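Local coordinates for protein adenylate cyclase (Hippeastrum hybrid cultivar, PDB 6YP4) that acts mainly as a triphosphatase, despite being named an adenylyl cyclase, and binds a GTP analogue with magnesium close by, at residues H30-L35 with R52-D57; N59-L64 with E83-P88; F133-A138 with D151-G156. All blocks are in the same frame, centred on the assembly; numbering follows the deposited sequence.

Overall arrangement
All three contacts join antiparallel neighbours of one curled sheet, and all reach the bound GTP analogue. Interaction 1 comes first: strand 26-39 pairs with strand 49-56 across a loop that includes the short helix 43-46. Directly after it, interaction 2 closes the hairpin of strands 61-73 and 76-86; it touches interaction 1 because strands 49-56 and 61-73 are sheet neighbours. Interaction 3 follows the helices between residues 88 and 118 and closes the hairpin of strands 127-141 and 147-155, which borders interaction 1 through strand 26-39. The three loops run in series, neither nesting nor crossing. Interaction 1 therefore sits between the other two, whose centres are about 18 Å apart.

Interaction 1: residues H30-L35 with R52-D57; sequences HLQHNL and RIRFYD. With GCP (phosphomethylphosphonic acid guanylate ester), chain B.
The triphosphate pocket takes two of its arginines, R52 and R54, from this contact, and N34 on the neighbouring strand steers R54. Backbones 30-35 and 52-56 run antiparallel, with H33-F55 and L35-I53 as hydrogen-bonded pairs. On the face carrying Q32, N34, R54 and Y56, N34 OD1 accepts from R54 NE at 2.7 Å. That bond is nearly straight and lies in both the amide's carbonyl plane and the guanidinium plane. R54 leaves the strand with CG anti to its backbone N and then bends at chi3 (-66°), bringing NE alongside N34 while NH2 reaches O2B of GCP at 3.0 Å. R54 NH1 also donates to Y56 OH. The Q32 amide stacks on one guanidinium face, planes 22° apart, and R52 NH2 lies over the opposite one; N135 holds Q32 OE1. Together, the bonds to N34, Y56 and phosphate and the Q32 stack should restrict rotation of the R54 guanidinium.

R52 spans two phosphates: its NH2 meets GCP O2A at 2.6 Å and its NH1 meets O1B at 3.0 Å.

At the far end D57 turns back to strand 30-35. Its OD2 offers the syn lone pair to H30 ND1 at 2.7 Å, within the imidazole plane, while OD1 takes L31 N at 2.9 Å. H30 NE2 bonds E85 of the second subunit, carrying this polar link to the interface with that subunit. On the other sheet face, L35 CD1 packs at the edge of the F55 ring, beside helix 88-96. Strands that direct basic side chains at a polyphosphate are typical of the CYTH tunnel fold.

Interaction 2: residues N59-L64 with E83-P88; sequences NAKCVL and EEEIDP. With GCP (phosphomethylphosphonic acid guanylate ester), chain B.
V63 and E83 meet where strand 61-64 passes strand 83-86: the methyl V63 CG1 lies 3.7 Å from E83 OE2. V63 CG2 touches the aliphatic E85 CG at 3.8 Å. A water accepts from K61 NZ and donates to E85 OE1 at 2.7 Å, while E85 OE2 bonds H30 of the second subunit. On the other face C62 SG packs against I86 CG1 at 3.6 Å and L64 CB lies beside I86 CG2. Beyond the strand, P88 at the start of helix 88-96 presses its CB on C62 CB at 3.9 Å.

In the antiparallel backbone behind these side chains, L64 and E84 exchange two bonds, L64 N to E84 O at 2.8 Å being one, and I86 N donates to C62 O. A second water accepts from C62 N and donates to I86 O, linking the two backbones.

With CG between backbone N and carbonyl carbon (chi1 64°), the extended E83 chain carries its carboxylate to the phosphate and magnesium. E83 belongs to the magnesium site, its side chain about 3 Å from a bound ion at nearest atoms, and OE1 also forms a salt bridge with R141 of the second subunit. Substituting an alanine for E83 is likely to leave that arginine without its mate and the magnesium with a weaker hold.

E83 OE1 lies only 3.3 Å from GCP O1A, acceptor against acceptor. Such closeness of two anionic groups is presumably tolerated because the metal and the arginines offset their charge, consistent with a metal-assisted phosphate site.

Interaction 3: residues F133-A138 with D151-G156; sequences FRNVRA and DETEYG. With GCP (phosphomethylphosphonic acid guanylate ester), chain B.
R137 and D151 form a side-on, two-nitrogen salt bridge, R137 NE to D151 OD1 at 2.7 Å and NH2 to OD2 at 3.0 Å, the two flat groups nearly coplanar. The bend at chi3 (-60°) lays the guanidinium alongside D151. R137 NH1 donates to GCP O2B at 3.0 Å, NH2 also reaches O2B, and the bond of NH2 to O2G is weak.

Among the amide and hydroxyl bonds, N135 ND2 comes to D151 OD1 at 3.1 Å from above the carboxylate plane, so this oxygen accepts from two donors. N135 OD1 accepts from T153 OG1 in a short bond of 2.5 Å. D151 thus positions R137 from a second shell, and N135 in turn steadies D151. Backbone pairing is antiparallel, firm at V136-E152 and weaker at R134 N to E154 O.

The aromatic contact is oblique: Y155 CE1 sits over the centre of the F133 ring, planes 49° apart. T153 CG2 lies over a face of the Y155 ring, toward its rim, and also touches F133 CD1.

Outside the hairpin, K195 of helix 195-201 salt-bridges D151 OD2 and covers F133 and Y155, while strands 26-39 and 158-166 flank the pair.

Interaction 1: residues H30-L35 with R52-D57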
loop_
_atom_site.group_PDB
_atom_site.type_symbol
_atom_site.label_atom_id
_atom_site.label_comp_id
_atom_site.label_asym_id
_atom_site.label_seq_id
_atom_site.Cartn_x
_atom_site.Cartn_y
_atom_site.Cartn_z
ATOM N N HIS A 30 -11.545 -1.032 -3.078
ATOM C CA HIS A 30 -12.128 -1.231 -1.761
ATOM C C HIS A 30 -13.019 -0.058 -1.364
ATOM O O HIS A 30 -12.831 1.074 -1.812
ATOM C CB HIS A 30 -11.045 -1.424 -0.704
ATOM C CG HIS A 30 -10.326 -2.732 -0.846
ATOM N ND1 HIS A 30 -10.806 -3.904 -0.305
ATOM C CD2 HIS A 30 -9.210 -3.062 -1.537
ATOM C CE1 HIS A 30 -9.991 -4.896 -0.624
ATOM N NE2 HIS A 30 -9.010 -4.410 -1.360
ATOM N N LEU A 31 -13.947 -0.363 -0.459
ATOM C CA LEU A 31 -14.887 0.582 0.133
ATOM C C LEU A 31 -14.345 1.086 1.469
ATOM O O LEU A 31 -13.905 0.289 2.301
ATOM C CB LEU A 31 -16.239 -0.108 0.329
ATOM C CG LEU A 31 -17.298 0.684 1.074
ATOM C CD1 LEU A 31 -17.630 1.899 0.243
ATOM C CD2 LEU A 31 -18.528 -0.173 1.287
ATOM N N GLN A 32 -14.350 2.404 1.659
ATOM C CA GLN A 32 -13.904 3.041 2.896
ATOM C C GLN A 32 -15.050 3.836 3.506
ATOM O O GLN A 32 -15.784 4.523 2.785
ATOM C CB GLN A 32 -12.721 3.994 2.641
ATOM C CG GLN A 32 -11.683 3.471 1.614
ATOM C CD GLN A 32 -10.537 4.438 1.370
ATOM O OE1 GLN A 32 -10.762 5.607 1.085
ATOM N NE2 GLN A 32 -9.272 3.945 1.506
ATOM N N HIS A 33 -15.203 3.751 4.829
ATOM C CA HIS A 33 -16.002 4.716 5.589
ATOM C C HIS A 33 -15.073 5.476 6.522
ATOM O O HIS A 33 -14.394 4.869 7.360
ATOM C CB HIS A 33 -17.139 4.033 6.366
ATOM C CG HIS A 33 -18.201 3.425 5.494
ATOM N ND1 HIS A 33 -18.083 2.170 4.932
ATOM C CD2 HIS A 33 -19.425 3.892 5.109
ATOM C CE1 HIS A 33 -19.157 1.907 4.212
ATOM N NE2 HIS A 33 -19.997 2.931 4.313
ATOM N N ASN A 34 -15.019 6.798 6.354
ATOM C CA ASN A 34 -14.135 7.668 7.115
ATOM C C ASN A 34 -14.935 8.376 8.203
ATOM O O ASN A 34 -15.903 9.077 7.895
ATOM C CB ASN A 34 -13.482 8.701 6.194
ATOM C CG ASN A 34 -12.702 8.068 5.055
ATOM O OD1 ASN A 34 -11.720 7.377 5.287
ATOM N ND2 ASN A 34 -13.088 8.370 3.813
ATOM N N LEU A 35 -14.535 8.214 9.463
ATOM C CA LEU A 35 -15.156 8.949 10.562
ATOM C C LEU A 35 -14.135 9.833 11.268
ATOM O O LEU A 35 -12.948 9.503 11.341
ATOM C CB LEU A 35 -15.804 8.010 11.572
ATOM C CG LEU A 35 -17.127 7.410 11.114
ATOM C CD1 LEU A 35 -16.923 6.310 10.083
ATOM C CD2 LEU A 35 -17.871 6.885 12.311
ATOM N N ARG A 52 -8.911 10.857 12.203
ATOM C CA ARG A 52 -9.778 10.020 11.381
ATOM C C ARG A 52 -9.656 8.562 11.798
ATOM O O ARG A 52 -8.545 8.067 12.014
ATOM C CB ARG A 52 -9.394 10.154 9.898
ATOM C CG ARG A 52 -10.294 9.412 8.870
ATOM C CD ARG A 52 -9.745 9.589 7.442
ATOM N NE ARG A 52 -8.453 8.918 7.241
ATOM C CZ ARG A 52 -7.600 9.199 6.255
ATOM N NH1 ARG A 52 -7.878 10.145 5.371
ATOM N NH2 ARG A 52 -6.461 8.528 6.147
ATOM N N ILE A 53 -10.796 7.878 11.905
ATOM C CA ILE A 53 -10.834 6.418 11.965
ATOM C C ILE A 53 -11.503 5.924 10.685
ATOM O O ILE A 53 -12.660 6.262 10.404
ATOM C CB ILE A 53 -11.550 5.909 13.226
ATOM C CG1 ILE A 53 -10.787 6.339 14.498
ATOM C CG2 ILE A 53 -11.681 4.375 13.202
ATOM C CD1 ILE A 53 -11.444 5.872 15.799
ATOM N N ARG A 54 -10.760 5.166 9.882
ATOM C CA ARG A 54 -11.247 4.671 8.596
ATOM C C ARG A 54 -11.519 3.176 8.679
ATOM O O ARG A 54 -10.652 2.400 9.105
ATOM C CB ARG A 54 -10.243 4.957 7.474
ATOM C CG ARG A 54 -10.519 4.167 6.170
ATOM C CD ARG A 54 -9.493 4.496 5.081
ATOM N NE ARG A 54 -9.559 5.876 4.587
ATOM C CZ ARG A 54 -8.561 6.467 3.936
ATOM N NH1 ARG A 54 -7.427 5.801 3.732
ATOM N NH2 ARG A 54 -8.681 7.722 3.509
ATOM N N PHE A 55 -12.708 2.775 8.238
ATOM C CA PHE A 55 -13.093 1.371 8.158
ATOM C C PHE A 55 -13.094 0.929 6.702
ATOM O O PHE A 55 -13.634 1.637 5.844
ATOM C CB PHE A 55 -14.482 1.162 8.781
ATOM C CG PHE A 55 -14.552 1.532 10.235
ATOM C CD1 PHE A 55 -14.060 0.683 11.207
ATOM C CD2 PHE A 55 -15.115 2.728 10.626
ATOM C CE1 PHE A 55 -14.119 1.030 12.553
ATOM C CE2 PHE A 55 -15.174 3.084 11.965
ATOM C CZ PHE A 55 -14.684 2.237 12.928
ATOM N N TYR A 56 -12.480 -0.227 6.419
ATOM C CA TYR A 56 -12.449 -0.801 5.075
ATOM C C TYR A 56 -13.487 -1.913 4.966
ATOM O O TYR A 56 -13.571 -2.778 5.848
ATOM C CB TYR A 56 -11.055 -1.364 4.719
ATOM C CG TYR A 56 -9.981 -0.299 4.440
ATOM C CD1 TYR A 56 -9.344 0.361 5.475
ATOM C CD2 TYR A 56 -9.610 0.026 3.141
ATOM C CE1 TYR A 56 -8.364 1.318 5.233
ATOM C CE2 TYR A 56 -8.617 0.981 2.888
ATOM C CZ TYR A 56 -8.001 1.620 3.941
ATOM O OH TYR A 56 -7.025 2.578 3.707
ATOM N N ASP A 57 -14.275 -1.876 3.886
ATOM C CA ASP A 57 -15.261 -2.906 3.508
ATOM C C ASP A 57 -16.152 -3.196 4.713
ATOM O O ASP A 57 -16.685 -2.256 5.320
ATOM C CB ASP A 57 -14.538 -4.123 2.940
ATOM C CG ASP A 57 -13.731 -3.794 1.722
ATOM O OD1 ASP A 57 -14.090 -2.830 1.019
ATOM O OD2 ASP A 57 -12.740 -4.499 1.462
HETATM P PG GCP B . -6.746 11.826 0.542
HETATM O O1G GCP B . -6.655 12.698 -0.674
HETATM O O2G GCP B . -8.017 11.007 0.514
HETATM O O3G GCP B . -6.707 12.683 1.782
HETATM C C3B GCP B . -5.312 10.693 0.530
HETATM P PB GCP B . -5.367 9.663 2.071
HETATM O O1B GCP B . -5.795 10.455 3.272
HETATM O O2B GCP B . -6.225 8.439 1.868
HETATM O O3A GCP B . -3.814 9.178 2.309
HETATM P PA GCP B . -3.502 7.979 3.390
HETATM O O1A GCP B . -2.271 8.407 4.168
HETATM O O2A GCP B . -4.693 7.878 4.320
HETATM O "O5'" GCP B . -3.290 6.512 2.582
HETATM C "C5'" GCP B . -3.147 6.526 1.168
HETATM C "C4'" GCP B . -1.792 7.231 0.729
HETATM O "O4'" GCP B . -0.547 6.781 1.553
HETATM C "C3'" GCP B . -1.528 6.907 -0.478
HETATM O "O3'" GCP B . -1.072 8.070 -1.214
HETATM C "C2'" GCP B . -0.392 5.674 -0.430
HETATM O "O2'" GCP B . 0.629 5.803 -1.489
HETATM C "C1'" GCP B . 0.126 5.627 0.736
HETATM N N9 GCP B . -0.163 4.280 1.371
HETATM C C8 GCP B . -1.203 4.128 2.199
HETATM N N7 GCP B . -1.240 2.851 2.624
HETATM C C5 GCP B . -0.212 2.206 2.050
HETATM C C6 GCP B . 0.224 0.885 2.134
HETATM O O6 GCP B . -0.359 0.109 2.816
HETATM N N1 GCP B . 1.298 0.493 1.449
HETATM C C2 GCP B . 1.967 1.384 0.667
HETATM N N2 GCP B . 3.126 0.840 -0.037
HETATM N N3 GCP B . 1.541 2.673 0.583
HETATM C C4 GCP B . 0.452 3.083 1.276
#

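Interaction 2: residues N59-L64 with E83-P88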
loop_
_atom_site.group_PDB
_atom_site.type_symbol
_atom_site.label_atom_id
_atom_site.label_comp_id
_atom_site.label_asym_id
_atom_site.label_seq_id
_atom_site.Cartn_x
_atom_site.Cartn_y
_atom_site.Cartn_z
ATOM N N ASN A 59 -15.981 -3.881 7.976
ATOM C CA ASN A 59 -15.186 -3.879 9.206
ATOM C C ASN A 59 -13.998 -4.830 9.101
ATOM O O ASN A 59 -13.624 -5.484 10.072
ATOM C CB ASN A 59 -16.048 -4.241 10.411
ATOM C CG ASN A 59 -15.730 -3.409 11.613
ATOM O OD1 ASN A 59 -15.447 -2.223 11.491
ATOM N ND2 ASN A 59 -15.774 -4.024 12.795
ATOM N N ALA A 60 -13.413 -4.912 7.903
ATOM C CA ALA A 60 -12.325 -5.847 7.633
ATOM C C ALA A 60 -10.977 -5.325 8.123
ATOM O O ALA A 60 -10.135 -6.105 8.585
ATOM C CB ALA A 60 -12.270 -6.119 6.133
ATOM N N LYS A 61 -10.756 -4.014 8.010
ATOM C CA LYS A 61 -9.500 -3.351 8.340
ATOM C C LYS A 61 -9.830 -1.954 8.873
ATOM O O LYS A 61 -10.847 -1.366 8.496
ATOM C CB LYS A 61 -8.593 -3.308 7.097
ATOM C CG LYS A 61 -7.516 -2.252 7.103
ATOM C CD LYS A 61 -6.453 -2.540 6.047
ATOM C CE LYS A 61 -6.832 -2.042 4.671
ATOM N NZ LYS A 61 -5.769 -2.423 3.679
ATOM N N CYS A 62 -8.999 -1.448 9.788
ATOM C CA CYS A 62 -9.229 -0.158 10.442
ATOM C C CYS A 62 -7.916 0.598 10.558
ATOM O O CYS A 62 -6.900 0.026 10.978
ATOM C CB CYS A 62 -9.849 -0.341 11.843
ATOM S SG CYS A 62 -10.398 1.223 12.655
ATOM N N VAL A 63 -7.928 1.884 10.211
ATOM C CA VAL A 63 -6.725 2.711 10.248
ATOM C C VAL A 63 -7.013 3.997 11.015
ATOM O O VAL A 63 -7.974 4.713 10.698
ATOM C CB VAL A 63 -6.204 3.037 8.830
ATOM C CG1 VAL A 63 -4.940 3.914 8.917
ATOM C CG2 VAL A 63 -5.908 1.743 8.027
ATOM N N LEU A 64 -6.169 4.304 12.001
ATOM C CA LEU A 64 -6.255 5.542 12.774
ATOM C C LEU A 64 -5.209 6.527 12.280
ATOM O O LEU A 64 -4.070 6.136 12.018
ATOM C CB LEU A 64 -6.054 5.262 14.271
ATOM C CG LEU A 64 -5.917 6.399 15.278
ATOM C CD1 LEU A 64 -7.290 7.055 15.498
ATOM C CD2 LEU A 64 -5.388 5.850 16.594
ATOM N N GLU A 83 -0.080 7.634 11.061
ATOM C CA GLU A 83 -1.206 6.716 11.050
ATOM C C GLU A 83 -0.754 5.286 11.314
ATOM O O GLU A 83 0.426 4.939 11.194
ATOM C CB GLU A 83 -2.000 6.805 9.737
ATOM C CG GLU A 83 -1.260 6.409 8.504
ATOM C CD GLU A 83 -2.159 6.360 7.266
ATOM O OE1 GLU A 83 -1.699 5.831 6.230
ATOM O OE2 GLU A 83 -3.316 6.847 7.323
ATOM N N GLU A 84 -1.725 4.452 11.684
ATOM C CA GLU A 84 -1.420 3.093 12.116
ATOM C C GLU A 84 -2.701 2.285 12.073
ATOM O O GLU A 84 -3.786 2.805 12.378
ATOM C CB GLU A 84 -0.825 3.063 13.536
ATOM C CG GLU A 84 -0.170 1.714 13.864
ATOM C CD GLU A 84 0.481 1.652 15.222
ATOM O OE1 GLU A 84 0.103 2.410 16.133
ATOM O OE2 GLU A 84 1.436 0.867 15.344
ATOM N N GLU A 85 -2.575 1.031 11.654
ATOM C CA GLU A 85 -3.713 0.129 11.675
ATOM C C GLU A 85 -4.040 -0.258 13.107
ATOM O O GLU A 85 -3.144 -0.429 13.939
ATOM C CB GLU A 85 -3.435 -1.124 10.842
ATOM C CG GLU A 85 -3.513 -0.886 9.345
ATOM C CD GLU A 85 -3.552 -2.174 8.538
ATOM O OE1 GLU A 85 -3.602 -2.083 7.292
ATOM O OE2 GLU A 85 -3.519 -3.274 9.141
ATOM N N ILE A 86 -5.344 -0.366 13.402
ATOM C CA ILE A 86 -5.816 -0.756 14.729
ATOM C C ILE A 86 -6.878 -1.847 14.597
ATOM O O ILE A 86 -7.366 -2.150 13.509
ATOM C CB ILE A 86 -6.372 0.442 15.537
ATOM C CG1 ILE A 86 -7.620 1.024 14.869
ATOM C CG2 ILE A 86 -5.321 1.517 15.715
ATOM C CD1 ILE A 86 -8.434 1.903 15.791
ATOM N N ASP A 87 -7.213 -2.456 15.731
ATOM C CA ASP A 87 -8.221 -3.517 15.761
ATOM C C ASP A 87 -9.578 -2.882 15.408
ATOM O O ASP A 87 -9.997 -1.952 16.096
ATOM C CB ASP A 87 -8.205 -4.155 17.150
ATOM C CG ASP A 87 -9.274 -5.215 17.358
ATOM O OD1 ASP A 87 -10.251 -5.316 16.584
ATOM O OD2 ASP A 87 -9.110 -5.965 18.333
ATOM N N PRO A 88 -10.243 -3.326 14.333
ATOM C CA PRO A 88 -11.532 -2.677 13.980
ATOM C C PRO A 88 -12.523 -2.707 15.105
ATOM O O PRO A 88 -13.356 -1.790 15.201
ATOM C CB PRO A 88 -12.035 -3.492 12.780
ATOM C CG PRO A 88 -10.773 -4.167 12.224
ATOM C CD PRO A 88 -9.907 -4.431 13.433
HETATM P PG GCP B . -6.746 11.826 0.542
HETATM O O1G GCP B . -6.655 12.698 -0.674
HETATM O O2G GCP B . -8.017 11.007 0.514
HETATM O O3G GCP B . -6.707 12.683 1.782
HETATM C C3B GCP B . -5.312 10.693 0.530
HETATM P PB GCP B . -5.367 9.663 2.071
HETATM O O1B GCP B . -5.795 10.455 3.272
HETATM O O2B GCP B . -6.225 8.439 1.868
HETATM O O3A GCP B . -3.814 9.178 2.309
HETATM P PA GCP B . -3.502 7.979 3.390
HETATM O O1A GCP B . -2.271 8.407 4.168
HETATM O O2A GCP B . -4.693 7.878 4.320
HETATM O "O5'" GCP B . -3.290 6.512 2.582
HETATM C "C5'" GCP B . -3.147 6.526 1.168
HETATM C "C4'" GCP B . -1.792 7.231 0.729
HETATM O "O4'" GCP B . -0.547 6.781 1.553
HETATM C "C3'" GCP B . -1.528 6.907 -0.478
HETATM O "O3'" GCP B . -1.072 8.070 -1.214
HETATM C "C2'" GCP B . -0.392 5.674 -0.430
HETATM O "O2'" GCP B . 0.629 5.803 -1.489
HETATM C "C1'" GCP B . 0.126 5.627 0.736
HETATM N N9 GCP B . -0.163 4.280 1.371
HETATM C C8 GCP B . -1.203 4.128 2.199
HETATM N N7 GCP B . -1.240 2.851 2.624
HETATM C C5 GCP B . -0.212 2.206 2.050
HETATM C C6 GCP B . 0.224 0.885 2.134
HETATM O O6 GCP B . -0.359 0.109 2.816
HETATM N N1 GCP B . 1.298 0.493 1.449
HETATM C C2 GCP B . 1.967 1.384 0.667
HETATM N N2 GCP B . 3.126 0.840 -0.037
HETATM N N3 GCP B . 1.541 2.673 0.583
HETATM C C4 GCP B . 0.452 3.083 1.276
HETATM O O HOH W 1 -3.586 -3.766 5.167
HETATM O O HOH W 2 -7.171 -3.278 10.990
#

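Interaction 3: residues F133-A138 with D151-G156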
loop_
_atom_site.group_PDB
_atom_site.type_symbol
_atom_site.label_atom_id
_atom_site.label_comp_id
_atom_site.label_asym_id
_atom_site.label_seq_id
_atom_site.Cartn_x
_atom_site.Cartn_y
_atom_site.Cartn_z
ATOM N N PHE A 133 -17.985 10.178 5.984
ATOM C CA PHE A 133 -18.423 9.974 4.610
ATOM C C PHE A 133 -17.791 8.695 4.075
ATOM O O PHE A 133 -16.882 8.125 4.679
ATOM C CB PHE A 133 -18.083 11.179 3.716
ATOM C CG PHE A 133 -16.618 11.543 3.704
ATOM C CD1 PHE A 133 -15.751 10.992 2.760
ATOM C CD2 PHE A 133 -16.103 12.441 4.636
ATOM C CE1 PHE A 133 -14.389 11.315 2.756
ATOM C CE2 PHE A 133 -14.740 12.777 4.626
ATOM C CZ PHE A 133 -13.886 12.204 3.687
ATOM N N ARG A 134 -18.276 8.278 2.906
ATOM C CA ARG A 134 -17.938 7.024 2.251
ATOM C C ARG A 134 -17.060 7.310 1.026
ATOM O O ARG A 134 -17.155 8.381 0.418
ATOM C CB ARG A 134 -19.240 6.292 1.852
ATOM C CG ARG A 134 -19.144 5.072 0.932
ATOM C CD ARG A 134 -20.548 4.682 0.404
ATOM N NE ARG A 134 -20.631 3.312 -0.122
ATOM C CZ ARG A 134 -20.552 2.988 -1.412
ATOM N NH1 ARG A 134 -20.638 1.715 -1.790
ATOM N NH2 ARG A 134 -20.391 3.931 -2.331
ATOM N N ASN A 135 -16.193 6.364 0.673
ATOM C CA ASN A 135 -15.351 6.553 -0.506
ATOM C C ASN A 135 -15.000 5.197 -1.104
ATOM O O ASN A 135 -14.645 4.269 -0.371
ATOM C CB ASN A 135 -14.077 7.339 -0.150
ATOM C CG ASN A 135 -13.159 7.584 -1.353
ATOM O OD1 ASN A 135 -13.444 8.429 -2.212
ATOM N ND2 ASN A 135 -12.018 6.878 -1.390
ATOM N N VAL A 136 -15.148 5.086 -2.420
ATOM C CA VAL A 136 -14.712 3.923 -3.184
ATOM C C VAL A 136 -13.374 4.259 -3.825
ATOM O O VAL A 136 -13.270 5.227 -4.581
ATOM C CB VAL A 136 -15.741 3.520 -4.248
ATOM C CG1 VAL A 136 -15.232 2.289 -5.031
ATOM C CG2 VAL A 136 -17.067 3.205 -3.598
ATOM N N ARG A 137 -12.348 3.459 -3.536
ATOM C CA ARG A 137 -10.998 3.736 -4.008
ATOM C C ARG A 137 -10.510 2.563 -4.842
ATOM O O ARG A 137 -10.437 1.435 -4.343
ATOM C CB ARG A 137 -10.036 3.998 -2.841
ATOM C CG ARG A 137 -8.550 3.955 -3.231
ATOM C CD ARG A 137 -7.701 4.605 -2.153
ATOM N NE ARG A 137 -8.053 6.014 -1.931
ATOM C CZ ARG A 137 -7.603 6.745 -0.910
ATOM N NH1 ARG A 137 -6.793 6.208 -0.007
ATOM N NH2 ARG A 137 -7.962 8.012 -0.778
ATOM N N ALA A 138 -10.167 2.847 -6.097
ATOM C CA ALA A 138 -9.570 1.901 -7.025
ATOM C C ALA A 138 -8.090 2.232 -7.144
ATOM O O ALA A 138 -7.734 3.393 -7.374
ATOM C CB ALA A 138 -10.270 1.980 -8.392
ATOM N N ASP A 151 -10.657 7.939 -6.803
ATOM C CA ASP A 151 -11.618 7.959 -5.713
ATOM C C ASP A 151 -12.994 8.390 -6.207
ATOM O O ASP A 151 -13.116 9.273 -7.058
ATOM C CB ASP A 151 -11.169 8.914 -4.598
ATOM C CG ASP A 151 -10.018 8.366 -3.766
ATOM O OD1 ASP A 151 -9.897 7.114 -3.596
ATOM O OD2 ASP A 151 -9.255 9.209 -3.242
ATOM N N GLU A 152 -14.023 7.768 -5.655
ATOM C CA GLU A 152 -15.404 8.187 -5.839
ATOM C C GLU A 152 -15.942 8.450 -4.442
ATOM O O GLU A 152 -16.197 7.508 -3.683
ATOM C CB GLU A 152 -16.216 7.126 -6.582
ATOM C CG GLU A 152 -17.681 7.497 -6.816
ATOM C CD GLU A 152 -18.424 6.455 -7.631
ATOM O OE1 GLU A 152 -17.776 5.502 -8.117
ATOM O OE2 GLU A 152 -19.658 6.590 -7.781
ATOM N N THR A 153 -16.127 9.733 -4.111
ATOM C CA THR A 153 -16.333 10.181 -2.740
ATOM C C THR A 153 -17.775 10.641 -2.585
ATOM O O THR A 153 -18.185 11.636 -3.197
ATOM C CB THR A 153 -15.363 11.302 -2.385
ATOM O OG1 THR A 153 -14.020 10.856 -2.623
ATOM C CG2 THR A 153 -15.521 11.674 -0.935
ATOM N N GLU A 154 -18.532 9.925 -1.769
ATOM C CA GLU A 154 -19.948 10.202 -1.553
ATOM C C GLU A 154 -20.057 10.914 -0.219
ATOM O O GLU A 154 -19.918 10.300 0.842
ATOM C CB GLU A 154 -20.788 8.929 -1.583
ATOM C CG GLU A 154 -20.422 7.964 -2.708
ATOM C CD GLU A 154 -21.299 8.122 -3.945
ATOM O OE1 GLU A 154 -22.074 9.107 -4.011
ATOM O OE2 GLU A 154 -21.203 7.263 -4.853
ATOM N N TYR A 155 -20.243 12.226 -0.280
ATOM C CA TYR A 155 -20.592 12.990 0.900
ATOM C C TYR A 155 -22.106 12.968 1.045
ATOM O O TYR A 155 -22.831 12.531 0.149
ATOM C CB TYR A 155 -20.092 14.433 0.794
ATOM C CG TYR A 155 -18.622 14.602 0.518
ATOM C CD1 TYR A 155 -17.681 14.513 1.549
ATOM C CD2 TYR A 155 -18.164 14.869 -0.770
ATOM C CE1 TYR A 155 -16.320 14.676 1.302
ATOM C CE2 TYR A 155 -16.807 15.022 -1.029
ATOM C CZ TYR A 155 -15.891 14.933 0.012
ATOM O OH TYR A 155 -14.536 15.094 -0.256
ATOM N N GLY A 156 -22.596 13.447 2.181
ATOM C CA GLY A 156 -24.035 13.569 2.315
ATOM C C GLY A 156 -24.645 14.410 1.212
ATOM O O GLY A 156 -25.766 14.149 0.773
HETATM P PG GCP B . -6.746 11.826 0.542
HETATM O O1G GCP B . -6.655 12.698 -0.674
HETATM O O2G GCP B . -8.017 11.007 0.514
HETATM O O3G GCP B . -6.707 12.683 1.782
HETATM C C3B GCP B . -5.312 10.693 0.530
HETATM P PB GCP B . -5.367 9.663 2.071
HETATM O O1B GCP B . -5.795 10.455 3.272
HETATM O O2B GCP B . -6.225 8.439 1.868
HETATM O O3A GCP B . -3.814 9.178 2.309
HETATM P PA GCP B . -3.502 7.979 3.390
HETATM O O1A GCP B . -2.271 8.407 4.168
HETATM O O2A GCP B . -4.693 7.878 4.320
HETATM O "O5'" GCP B . -3.290 6.512 2.582
HETATM C "C5'" GCP B . -3.147 6.526 1.168
HETATM C "C4'" GCP B . -1.792 7.231 0.729
HETATM O "O4'" GCP B . -0.547 6.781 1.553
HETATM C "C3'" GCP B . -1.528 6.907 -0.478
HETATM O "O3'" GCP B . -1.072 8.070 -1.214
HETATM C "C2'" GCP B . -0.392 5.674 -0.430
HETATM O "O2'" GCP B . 0.629 5.803 -1.489
HETATM C "C1'" GCP B . 0.126 5.627 0.736
HETATM N N9 GCP B . -0.163 4.280 1.371
HETATM C C8 GCP B . -1.203 4.128 2.199
HETATM N N7 GCP B . -1.240 2.851 2.624
HETATM C C5 GCP B . -0.212 2.206 2.050
HETATM C C6 GCP B . 0.224 0.885 2.134
HETATM O O6 GCP B . -0.359 0.109 2.816
HETATM N N1 GCP B . 1.298 0.493 1.449
HETATM C C2 GCP B . 1.967 1.384 0.667
HETATM N N2 GCP B . 3.126 0.840 -0.037
HETATM N N3 GCP B . 1.541 2.673 0.583
HETATM C C4 GCP B . 0.452 3.083 1.276
#